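Iron binding protein FbpA (Mannheimia haemolytica, PDB 1Q35) binds ferric ion and, as a periplasmic solute-binding protein, probably hands it on for uptake into the cell. Local coordinates at residues D59-M64 with E295-Y301; R103-K109 with A215-P221; Y142-L146 with I194-Y199. All coordinates share one frame; numbering follows the deposited sequence.

Interaction 1: residues D59-M64 with E295-Y301. With EDO (1,2-ethanediol), chain B.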
loop_
_atom_site.group_PDB
_atom_site.type_symbol
_atom_site.label_atom_id
_atom_site.label_comp_id
_atom_site.label_asym_id
_atom_site.label_seq_id
_atom_site.Cartn_x
_atom_site.Cartn_y
_atom_site.Cartn_z
ATOM N N ASP A 59 0.091 0.449 -4.864
ATOM C CA ASP A 59 -0.763 1.619 -4.693
ATOM C C ASP A 59 -1.760 1.704 -5.852
ATOM O O ASP A 59 -1.373 1.588 -7.016
ATOM C CB ASP A 59 0.135 2.860 -4.616
ATOM C CG ASP A 59 -0.624 4.158 -4.733
ATOM O OD1 ASP A 59 -1.692 4.309 -4.086
ATOM O OD2 ASP A 59 -0.202 5.086 -5.458
ATOM N N ILE A 60 -3.034 1.910 -5.535
ATOM C CA ILE A 60 -4.061 2.082 -6.562
ATOM C C ILE A 60 -3.766 3.278 -7.455
ATOM O O ILE A 60 -4.054 3.237 -8.650
ATOM C CB ILE A 60 -5.473 2.214 -5.938
ATOM C CG1 ILE A 60 -6.545 2.301 -7.032
ATOM C CG2 ILE A 60 -5.579 3.439 -5.021
ATOM C CD1 ILE A 60 -6.696 1.048 -7.862
ATOM N N SER A 61 -3.192 4.343 -6.906
ATOM C CA SER A 61 -2.939 5.515 -7.724
ATOM C C SER A 61 -1.890 5.242 -8.805
ATOM O O SER A 61 -2.030 5.722 -9.927
ATOM C CB SER A 61 -2.585 6.718 -6.864
ATOM O OG SER A 61 -3.677 7.033 -6.016
ATOM N N ARG A 62 -0.866 4.448 -8.491
ATOM C CA ARG A 62 0.101 4.016 -9.504
ATOM C C ARG A 62 -0.560 3.132 -10.558
ATOM O O ARG A 62 -0.287 3.265 -11.755
ATOM C CB ARG A 62 1.270 3.263 -8.869
ATOM C CG ARG A 62 2.352 2.820 -9.858
ATOM C CD ARG A 62 3.193 3.951 -10.422
ATOM N NE ARG A 62 4.234 4.370 -9.490
ATOM C CZ ARG A 62 5.039 5.412 -9.673
ATOM N NH1 ARG A 62 5.950 5.700 -8.755
ATOM N NH2 ARG A 62 4.952 6.163 -10.764
ATOM N N VAL A 63 -1.418 2.220 -10.117
ATOM C CA VAL A 63 -2.168 1.369 -11.034
ATOM C C VAL A 63 -2.933 2.212 -12.043
ATOM O O VAL A 63 -2.872 1.953 -13.248
ATOM C CB VAL A 63 -3.164 0.464 -10.277
ATOM C CG1 VAL A 63 -4.168 -0.163 -11.228
ATOM C CG2 VAL A 63 -2.424 -0.618 -9.510
ATOM N N MET A 64 -3.647 3.222 -11.564
ATOM C CA MET A 64 -4.464 4.044 -12.452
ATOM C C MET A 64 -3.608 4.963 -13.317
ATOM O O MET A 64 -3.980 5.245 -14.448
ATOM C CB MET A 64 -5.515 4.834 -11.668
ATOM C CG MET A 64 -6.551 3.965 -10.980
ATOM S SD MET A 64 -7.272 2.685 -12.038
ATOM C CE MET A 64 -7.956 3.669 -13.355
ATOM N N GLU A 295 -10.999 3.487 -7.374
ATOM C CA GLU A 295 -10.767 4.474 -8.427
ATOM C C GLU A 295 -10.991 5.899 -7.941
ATOM O O GLU A 295 -10.388 6.827 -8.468
ATOM C CB GLU A 295 -11.658 4.207 -9.642
ATOM C CG GLU A 295 -11.264 2.977 -10.446
ATOM C CD GLU A 295 -12.027 1.724 -10.051
ATOM O OE1 GLU A 295 -12.551 1.639 -8.916
ATOM O OE2 GLU A 295 -12.091 0.800 -10.885
ATOM N N ASP A 296 -11.865 6.068 -6.954
ATOM C CA ASP A 296 -12.145 7.387 -6.402
ATOM C C ASP A 296 -11.057 7.884 -5.446
ATOM O O ASP A 296 -11.017 9.070 -5.145
ATOM C CB ASP A 296 -13.520 7.411 -5.748
ATOM C CG ASP A 296 -14.635 7.270 -6.758
ATOM O OD1 ASP A 296 -14.518 7.848 -7.860
ATOM O OD2 ASP A 296 -15.646 6.586 -6.518
ATOM N N ILE A 297 -10.187 6.993 -4.972
ATOM C CA ILE A 297 -8.945 7.411 -4.323
ATOM C C ILE A 297 -8.015 7.985 -5.395
ATOM O O ILE A 297 -7.580 9.136 -5.309
ATOM C CB ILE A 297 -8.255 6.227 -3.596
ATOM C CG1 ILE A 297 -9.156 5.664 -2.492
ATOM C CG2 ILE A 297 -6.898 6.662 -3.028
ATOM C CD1 ILE A 297 -8.668 4.335 -1.938
ATOM N N ALA A 298 -7.722 7.175 -6.412
ATOM C CA ALA A 298 -6.746 7.543 -7.431
ATOM C C ALA A 298 -7.103 8.836 -8.154
ATOM O O ALA A 298 -6.228 9.607 -8.523
ATOM C CB ALA A 298 -6.578 6.410 -8.435
ATOM N N LYS A 299 -8.398 9.059 -8.347
ATOM C CA LYS A 299 -8.928 10.252 -9.008
ATOM C C LYS A 299 -8.420 11.541 -8.374
ATOM O O LYS A 299 -8.276 12.561 -9.044
ATOM C CB LYS A 299 -10.465 10.194 -8.910
ATOM C CG LYS A 299 -11.274 11.380 -9.397
ATOM C CD LYS A 299 -12.773 11.065 -9.249
ATOM C CE LYS A 299 -13.276 11.099 -7.789
ATOM N NZ LYS A 299 -14.704 10.642 -7.666
ATOM N N ASN A 300 -8.152 11.486 -7.074
ATOM C CA ASN A 300 -7.754 12.657 -6.300
ATOM C C ASN A 300 -6.256 12.745 -6.017
ATOM O O ASN A 300 -5.821 13.651 -5.304
ATOM C CB ASN A 300 -8.519 12.677 -4.974
ATOM C CG ASN A 300 -9.994 12.866 -5.171
ATOM O OD1 ASN A 300 -10.437 13.901 -5.656
ATOM N ND2 ASN A 300 -10.770 11.855 -4.823
ATOM N N TYR A 301 -5.468 11.827 -6.569
ATOM C CA TYR A 301 -4.031 11.796 -6.295
ATOM C C TYR A 301 -3.316 13.092 -6.691
ATOM O O TYR A 301 -2.534 13.635 -5.920
ATOM C CB TYR A 301 -3.377 10.604 -6.995
ATOM C CG TYR A 301 -1.957 10.344 -6.532
ATOM C CD1 TYR A 301 -1.703 9.466 -5.478
ATOM C CD2 TYR A 301 -0.875 10.977 -7.134
ATOM C CE1 TYR A 301 -0.415 9.210 -5.044
ATOM C CE2 TYR A 301 0.432 10.738 -6.691
ATOM C CZ TYR A 301 0.645 9.854 -5.648
ATOM O OH TYR A 301 1.929 9.613 -5.203
HETATM C C1 EDO B . -2.611 9.229 -10.915
HETATM O O1 EDO B . -2.119 9.392 -12.238
HETATM C C2 EDO B . -3.970 8.549 -10.977
HETATM O O2 EDO B . -4.903 9.405 -11.624
#
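Ser61 and Tyr301 meet most closely here, with Ala298 beside them, where the first turn of helix 60-68 faces helix 294-298 and the turn that follows. The backbones come near enough for Ser61 CA to lie 4.3 Å from Ala298 CA. Followed outward, Ser61 CB lies 3.2 Å from Tyr301 CD1 and reaches CG as well. Its OG, beside the backbone N and anti to the carbonyl carbon (chi1 -62°), is 3.2 Å from Tyr301 CD1 and 3.4 Å from Ala298 CA. That approach to the ring is oblique, and the hydroxyl's hydrogen-bond partner is Ser145 OG on helix 141-168. Asp59 is the N-cap of helix 60-68: OD1 accepts from Ser61 N and OD2 from Arg62 N, both meeting the carboxylate from well above its plane. Ser145 OG and Asn230 ND2 also bind OD1, so three bonds grip that oxygen, while OD2 passes near Tyr301 CE1. The main-chain bond from Tyr301 N to Ala298 O closes a type I beta turn, which carries the tyrosine from one helix to the next, 301-311. On the flank away from the ring the contact is apolar. Met64, bent at chi2 and chi3, sets CG 3.5 Å from Ala298 CB, and Ile60 CG2 rests 4.0 Å from Ile297 CG2, the two isoleucines crossing at about a right angle. Ethanediol, probably from the crystallisation liquor, makes a weak hydrogen bond to Ala298 O.

Interaction 2: residues R103-K109 with A215-P221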
loop_
_atom_site.group_PDB
_atom_site.type_symbol
_atom_site.label_atom_id
_atom_site.label_comp_id
_atom_site.label_asym_id
_atom_site.label_seq_id
_atom_site.Cartn_x
_atom_site.Cartn_y
_atom_site.Cartn_z
ATOM N N ARG A 103 -3.780 1.628 6.076
ATOM C CA ARG A 103 -2.838 2.636 6.548
ATOM C C ARG A 103 -3.316 3.064 7.929
ATOM O O ARG A 103 -4.325 3.749 8.077
ATOM C CB ARG A 103 -2.704 3.802 5.567
ATOM C CG ARG A 103 -1.477 4.661 5.814
ATOM C CD ARG A 103 -0.880 5.256 4.538
ATOM N NE ARG A 103 0.398 5.924 4.793
ATOM C CZ ARG A 103 1.559 5.295 4.986
ATOM N NH1 ARG A 103 2.654 5.991 5.245
ATOM N NH2 ARG A 103 1.638 3.979 4.931
ATOM N N VAL A 104 -2.607 2.578 8.940
ATOM C CA VAL A 104 -3.033 2.659 10.329
ATOM C C VAL A 104 -2.285 3.746 11.095
ATOM O O VAL A 104 -1.389 4.395 10.557
ATOM C CB VAL A 104 -2.848 1.288 11.022
ATOM C CG1 VAL A 104 -3.653 0.218 10.291
ATOM C CG2 VAL A 104 -1.381 0.882 11.101
ATOM N N ILE A 105 -2.689 3.941 12.346
ATOM C CA ILE A 105 -1.985 4.816 13.270
ATOM C C ILE A 105 -1.356 3.951 14.351
ATOM O O ILE A 105 -2.052 3.232 15.066
ATOM C CB ILE A 105 -2.924 5.865 13.898
ATOM C CG1 ILE A 105 -3.547 6.736 12.806
ATOM C CG2 ILE A 105 -2.154 6.722 14.910
ATOM C CD1 ILE A 105 -4.597 7.695 13.297
ATOM N N TYR A 106 -0.030 3.991 14.429
ATOM C CA TYR A 106 0.705 3.337 15.509
ATOM C C TYR A 106 0.860 4.307 16.664
ATOM O O TYR A 106 1.098 5.491 16.447
ATOM C CB TYR A 106 2.076 2.877 15.009
ATOM C CG TYR A 106 1.977 1.803 13.954
ATOM C CD1 TYR A 106 2.297 2.054 12.621
ATOM C CD2 TYR A 106 1.535 0.539 14.287
ATOM C CE1 TYR A 106 2.186 1.055 11.661
ATOM C CE2 TYR A 106 1.413 -0.461 13.330
ATOM C CZ TYR A 106 1.740 -0.201 12.025
ATOM O OH TYR A 106 1.604 -1.222 11.111
ATOM N N THR A 107 0.716 3.815 17.892
ATOM C CA THR A 107 0.906 4.657 19.070
ATOM C C THR A 107 1.892 4.032 20.036
ATOM O O THR A 107 2.081 2.822 20.064
ATOM C CB THR A 107 -0.416 4.898 19.807
ATOM O OG1 THR A 107 -1.041 3.641 20.104
ATOM C CG2 THR A 107 -1.408 5.686 18.951
ATOM N N SER A 108 2.513 4.881 20.843
ATOM C CA SER A 108 3.399 4.416 21.898
ATOM C C SER A 108 2.593 3.607 22.908
ATOM O O SER A 108 1.605 4.091 23.438
ATOM C CB SER A 108 4.041 5.606 22.602
ATOM O OG SER A 108 4.710 5.200 23.784
ATOM N N LYS A 109 3.020 2.380 23.175
ATOM C CA LYS A 109 2.401 1.563 24.209
ATOM C C LYS A 109 2.398 2.290 25.557
ATOM O O LYS A 109 1.364 2.369 26.214
ATOM C CB LYS A 109 3.138 0.226 24.326
ATOM C CG LYS A 109 2.553 -0.738 25.347
ATOM C CD LYS A 109 3.403 -1.998 25.494
ATOM C CE LYS A 109 2.839 -2.922 26.564
ATOM N NZ LYS A 109 3.799 -3.988 26.961
ATOM N N ALA A 215 6.947 -1.997 21.313
ATOM C CA ALA A 215 6.805 -0.680 21.929
ATOM C C ALA A 215 5.610 0.115 21.403
ATOM O O ALA A 215 5.371 1.223 21.859
ATOM C CB ALA A 215 8.070 0.116 21.725
ATOM N N ALA A 216 4.869 -0.448 20.448
ATOM C CA ALA A 216 3.790 0.270 19.782
ATOM C C ALA A 216 2.506 -0.545 19.769
ATOM O O ALA A 216 2.522 -1.765 19.934
ATOM C CB ALA A 216 4.201 0.637 18.355
ATOM N N ILE A 217 1.397 0.157 19.563
ATOM C CA ILE A 217 0.081 -0.441 19.420
ATOM C C ILE A 217 -0.437 -0.095 18.026
ATOM O O ILE A 217 -0.331 1.048 17.582
ATOM C CB ILE A 217 -0.871 0.099 20.505
ATOM C CG1 ILE A 217 -0.427 -0.401 21.887
ATOM C CG2 ILE A 217 -2.317 -0.314 20.216
ATOM C CD1 ILE A 217 -1.036 0.371 23.031
ATOM N N ILE A 218 -0.988 -1.094 17.342
ATOM C CA ILE A 218 -1.648 -0.869 16.058
ATOM C C ILE A 218 -3.092 -0.410 16.291
ATOM O O ILE A 218 -3.829 -1.011 17.078
ATOM C CB ILE A 218 -1.567 -2.137 15.145
ATOM C CG1 ILE A 218 -2.151 -1.844 13.762
ATOM C CG2 ILE A 218 -2.268 -3.350 15.763
ATOM C CD1 ILE A 218 -1.729 -2.821 12.695
ATOM N N ASN A 219 -3.485 0.672 15.625
ATOM C CA ASN A 219 -4.832 1.223 15.768
ATOM C C ASN A 219 -5.454 1.439 14.403
ATOM O O ASN A 219 -4.832 2.026 13.525
ATOM C CB ASN A 219 -4.831 2.570 16.497
ATOM C CG ASN A 219 -4.149 2.522 17.845
ATOM O OD1 ASN A 219 -4.787 2.263 18.870
ATOM N ND2 ASN A 219 -2.851 2.805 17.859
ATOM N N PHE A 220 -6.699 1.001 14.249
ATOM C CA PHE A 220 -7.461 1.189 13.020
ATOM C C PHE A 220 -8.410 2.364 13.226
ATOM O O PHE A 220 -9.364 2.263 14.006
ATOM C CB PHE A 220 -8.260 -0.078 12.702
ATOM C CG PHE A 220 -7.410 -1.294 12.544
ATOM C CD1 PHE A 220 -7.427 -2.295 13.505
ATOM C CD2 PHE A 220 -6.590 -1.447 11.434
ATOM C CE1 PHE A 220 -6.639 -3.423 13.361
ATOM C CE2 PHE A 220 -5.801 -2.577 11.285
ATOM C CZ PHE A 220 -5.820 -3.563 12.250
ATOM N N PRO A 221 -8.150 3.495 12.573
ATOM C CA PRO A 221 -9.021 4.662 12.736
ATOM C C PRO A 221 -10.495 4.335 12.504
ATOM O O PRO A 221 -10.842 3.558 11.615
ATOM C CB PRO A 221 -8.474 5.638 11.697
ATOM C CG PRO A 221 -7.033 5.289 11.634
ATOM C CD PRO A 221 -7.015 3.792 11.677
HETATM O O HOH W 1 6.330 3.137 23.630
#
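With chi1 at 54°, Thr107 OG1 stands between its own backbone N and carbonyl carbon, while Asn219 CG lies beside its backbone N (chi1 -55°); together these torsions bring the amide to the hydroxyl. Asn219 ND2 donates to Thr107 OG1 at 3.0 Å and to Ile105 O at 2.9 Å, both acceptors lying close to the amide plane. These two bonds on ND2 and one on OD1, from Leu115 N, fix the amide's rotation, and Thr107 OG1 has a further partner in Gly113 O. Beneath this side-chain bridge runs an antiparallel ladder: Ile105-Asn219 and Thr107-Ile217 are hydrogen-bonded pairs, Tyr106-Ile218 a non-hydrogen-bonded one. Ile105 N reaches Asn219 O at 3.1 Å, whereas the return bond from Asn219 N to Ile105 O is weak. Lys109 N extends the pairing to Ala215 O, 2.9 Å away. On the opposite face of the sheet, Tyr106 and Ile218 lie side by side, pointing the same way, with Tyr106 CE2 3.8 Å from Ile218 CG1. Val104 CG2 sits over one face of that ring near its rim, and Val104 CG1 reaches Phe220 CD2 at 3.6 Å. Strand 96-108 thus lies between 216-219 and 192-196 in the mixed sheet: Val104 and Tyr106 make backbone bonds to Gly195 and Ser193, and helix 178-187 covers Tyr106 and Ala216 through Val182.

Interaction 3: residues Y142-L146 with I194-Y199. With FMT (formic acid), chain C.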
loop_
_atom_site.group_PDB
_atom_site.type_symbol
_atom_site.label_atom_id
_atom_site.label_comp_id
_atom_site.label_asym_id
_atom_site.label_seq_id
_atom_site.Cartn_x
_atom_site.Cartn_y
_atom_site.Cartn_z
ATOM N N TYR A 142 1.937 6.149 -0.492
ATOM C CA TYR A 142 1.026 5.653 0.539
ATOM C C TYR A 142 0.342 6.815 1.263
ATOM O O TYR A 142 -0.846 6.748 1.570
ATOM C CB TYR A 142 1.743 4.789 1.574
ATOM C CG TYR A 142 2.375 3.508 1.083
ATOM C CD1 TYR A 142 1.793 2.733 0.080
ATOM C CD2 TYR A 142 3.553 3.046 1.664
ATOM C CE1 TYR A 142 2.380 1.550 -0.335
ATOM C CE2 TYR A 142 4.138 1.855 1.259
ATOM C CZ TYR A 142 3.544 1.116 0.255
ATOM O OH TYR A 142 4.078 -0.070 -0.178
ATOM N N ASN A 143 1.097 7.865 1.566
ATOM C CA ASN A 143 0.528 9.062 2.171
ATOM C C ASN A 143 -0.355 9.838 1.201
ATOM O O ASN A 143 -1.456 10.229 1.547
ATOM C CB ASN A 143 1.628 9.983 2.710
ATOM C CG ASN A 143 2.268 9.462 3.980
ATOM O OD1 ASN A 143 1.669 8.680 4.732
ATOM N ND2 ASN A 143 3.497 9.902 4.230
ATOM N N VAL A 144 0.120 10.066 -0.016
ATOM C CA VAL A 144 -0.638 10.869 -0.965
ATOM C C VAL A 144 -1.989 10.202 -1.256
ATOM O O VAL A 144 -2.992 10.886 -1.347
ATOM C CB VAL A 144 0.162 11.170 -2.258
ATOM C CG1 VAL A 144 -0.667 12.012 -3.220
ATOM C CG2 VAL A 144 1.467 11.900 -1.927
ATOM N N SER A 145 -2.028 8.877 -1.381
ATOM C CA SER A 145 -3.304 8.201 -1.631
ATOM C C SER A 145 -4.252 8.292 -0.431
ATOM O O SER A 145 -5.458 8.400 -0.609
ATOM C CB SER A 145 -3.088 6.760 -2.085
ATOM O OG SER A 145 -2.595 6.756 -3.414
ATOM N N LEU A 146 -3.721 8.269 0.789
ATOM C CA LEU A 146 -4.534 8.566 1.964
ATOM C C LEU A 146 -5.133 9.972 1.871
ATOM O O LEU A 146 -6.328 10.162 2.078
ATOM C CB LEU A 146 -3.698 8.425 3.240
ATOM C CG LEU A 146 -4.327 8.934 4.540
ATOM C CD1 LEU A 146 -5.593 8.171 4.907
ATOM C CD2 LEU A 146 -3.312 8.853 5.666
ATOM N N ILE A 194 1.969 7.208 11.256
ATOM C CA ILE A 194 1.120 6.634 10.219
ATOM C C ILE A 194 1.961 5.611 9.469
ATOM O O ILE A 194 3.112 5.877 9.144
ATOM C CB ILE A 194 0.612 7.734 9.272
ATOM C CG1 ILE A 194 -0.264 8.734 10.030
ATOM C CG2 ILE A 194 -0.163 7.107 8.122
ATOM C CD1 ILE A 194 -0.663 9.949 9.209
ATOM N N GLY A 195 1.403 4.438 9.203
ATOM C CA GLY A 195 2.112 3.426 8.441
ATOM C C GLY A 195 1.196 2.292 8.031
ATOM O O GLY A 195 0.082 2.191 8.529
ATOM N N ASN A 196 1.661 1.423 7.142
ATOM C CA ASN A 196 0.828 0.324 6.678
ATOM C C ASN A 196 0.821 -0.825 7.689
ATOM O O ASN A 196 1.824 -1.109 8.360
ATOM C CB ASN A 196 1.276 -0.176 5.301
ATOM C CG ASN A 196 0.884 0.765 4.175
ATOM O OD1 ASN A 196 0.035 1.639 4.340
ATOM N ND2 ASN A 196 1.504 0.576 3.017
ATOM N N SER A 197 -0.323 -1.491 7.770
ATOM C CA SER A 197 -0.605 -2.507 8.772
ATOM C C SER A 197 0.348 -3.696 8.725
ATOM O O SER A 197 0.825 -4.160 9.753
ATOM C CB SER A 197 -2.041 -3.004 8.593
ATOM O OG SER A 197 -2.283 -3.429 7.253
ATOM N N TYR A 198 0.616 -4.199 7.530
ATOM C CA TYR A 198 1.399 -5.428 7.382
ATOM C C TYR A 198 2.811 -5.274 7.950
ATOM O O TYR A 198 3.404 -6.247 8.400
ATOM C CB TYR A 198 1.432 -5.917 5.916
ATOM C CG TYR A 198 1.924 -4.890 4.932
ATOM C CD1 TYR A 198 1.037 -3.988 4.352
ATOM C CD2 TYR A 198 3.267 -4.786 4.602
ATOM C CE1 TYR A 198 1.464 -3.025 3.479
ATOM C CE2 TYR A 198 3.712 -3.816 3.713
ATOM C CZ TYR A 198 2.794 -2.932 3.162
ATOM O OH TYR A 198 3.183 -1.935 2.301
ATOM N N TYR A 199 3.338 -4.057 7.959
ATOM C CA TYR A 199 4.663 -3.828 8.533
ATOM C C TYR A 199 4.742 -4.190 10.020
ATOM O O TYR A 199 5.808 -4.558 10.498
ATOM C CB TYR A 199 5.122 -2.377 8.324
ATOM C CG TYR A 199 5.500 -2.064 6.893
ATOM C CD1 TYR A 199 4.874 -1.036 6.195
ATOM C CD2 TYR A 199 6.486 -2.789 6.236
ATOM C CE1 TYR A 199 5.212 -0.746 4.880
ATOM C CE2 TYR A 199 6.826 -2.507 4.920
ATOM C CZ TYR A 199 6.189 -1.481 4.255
ATOM O OH TYR A 199 6.514 -1.182 2.951
HETATM C C FMT C . 5.516 -3.126 -0.064
HETATM O O1 FMT C . 6.082 -3.925 -0.955
HETATM O O2 FMT C . 4.430 -3.426 0.398
#
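Tyr142, at the start of the first segment, offers one ring face to Asn196, whose ND2 stands 3.2 Å above the ring plane and over its centre. The amide plane is turned 60° from the ring, and the two side chains cross at about a right angle, an amide-over-ring contact. The same ND2 donates to Tyr198 OH at 3.1 Å, nearly straight and close to the amide plane, so one nitrogen ties the two tyrosines together. With CG beside the backbone N (chi1 -63°), the Tyr142 ring runs out from the helix and brings its OH to 3.2 Å from Tyr198 OH, with Tyr199 OH somewhat farther off. All three tyrosines are ferric-ion ligands of this protein. The model is the apo form, without metal, and a formic acid molecule, probably from the crystallisation liquor, lies at the hydroxyls: Tyr198 OH donates weakly to its O2 at 2.7 Å, and Arg10 and Arg101 bind it too. Tyr198 CG occupies the position between backbone N and carbonyl carbon (chi1 55°), which carries CE2 over the centre of one face of the Tyr199 ring, 3.4 Å above its plane.

Next in sequence, Asn143 brings OD1 within 4.2 Å of Ile194 CG2, though its polar partner is Arg103 NH1. One turn on from Tyr142, Leu146 CD2 meets the same methyl at 4.4 Å, a light apolar contact. Helix 141-168 therefore approaches strand 192-196 and the tyrosine pair that follows it chiefly through side chains. Strand 96-108 supplies Arg101 and Arg103 against Tyr142, and Asp178 of helix 178-187 touches both Tyr142 and Tyr199.

From the N terminus, residues 59-64 come first, but their partner 295-301 arrives only near the C terminus, so interaction 1 closes the longest loop and encloses the other two. Within it, segment 103-109 waits for 215-221, and interaction 3, 142-146 with 194-199, is nested inside that span; no loops cross. Interactions 1 and 3 touch at Ser145 of helix 141-168, which joins the capped start of helix 60-68 to the helix bearing Tyr142. Interactions 2 and 3 share a sheet through neighbouring strands 96-108 and 192-196, and Tyr106 OH probably bonds Asn196 O. Interactions 1 and 2 do not touch, their centres being about 25 Å apart.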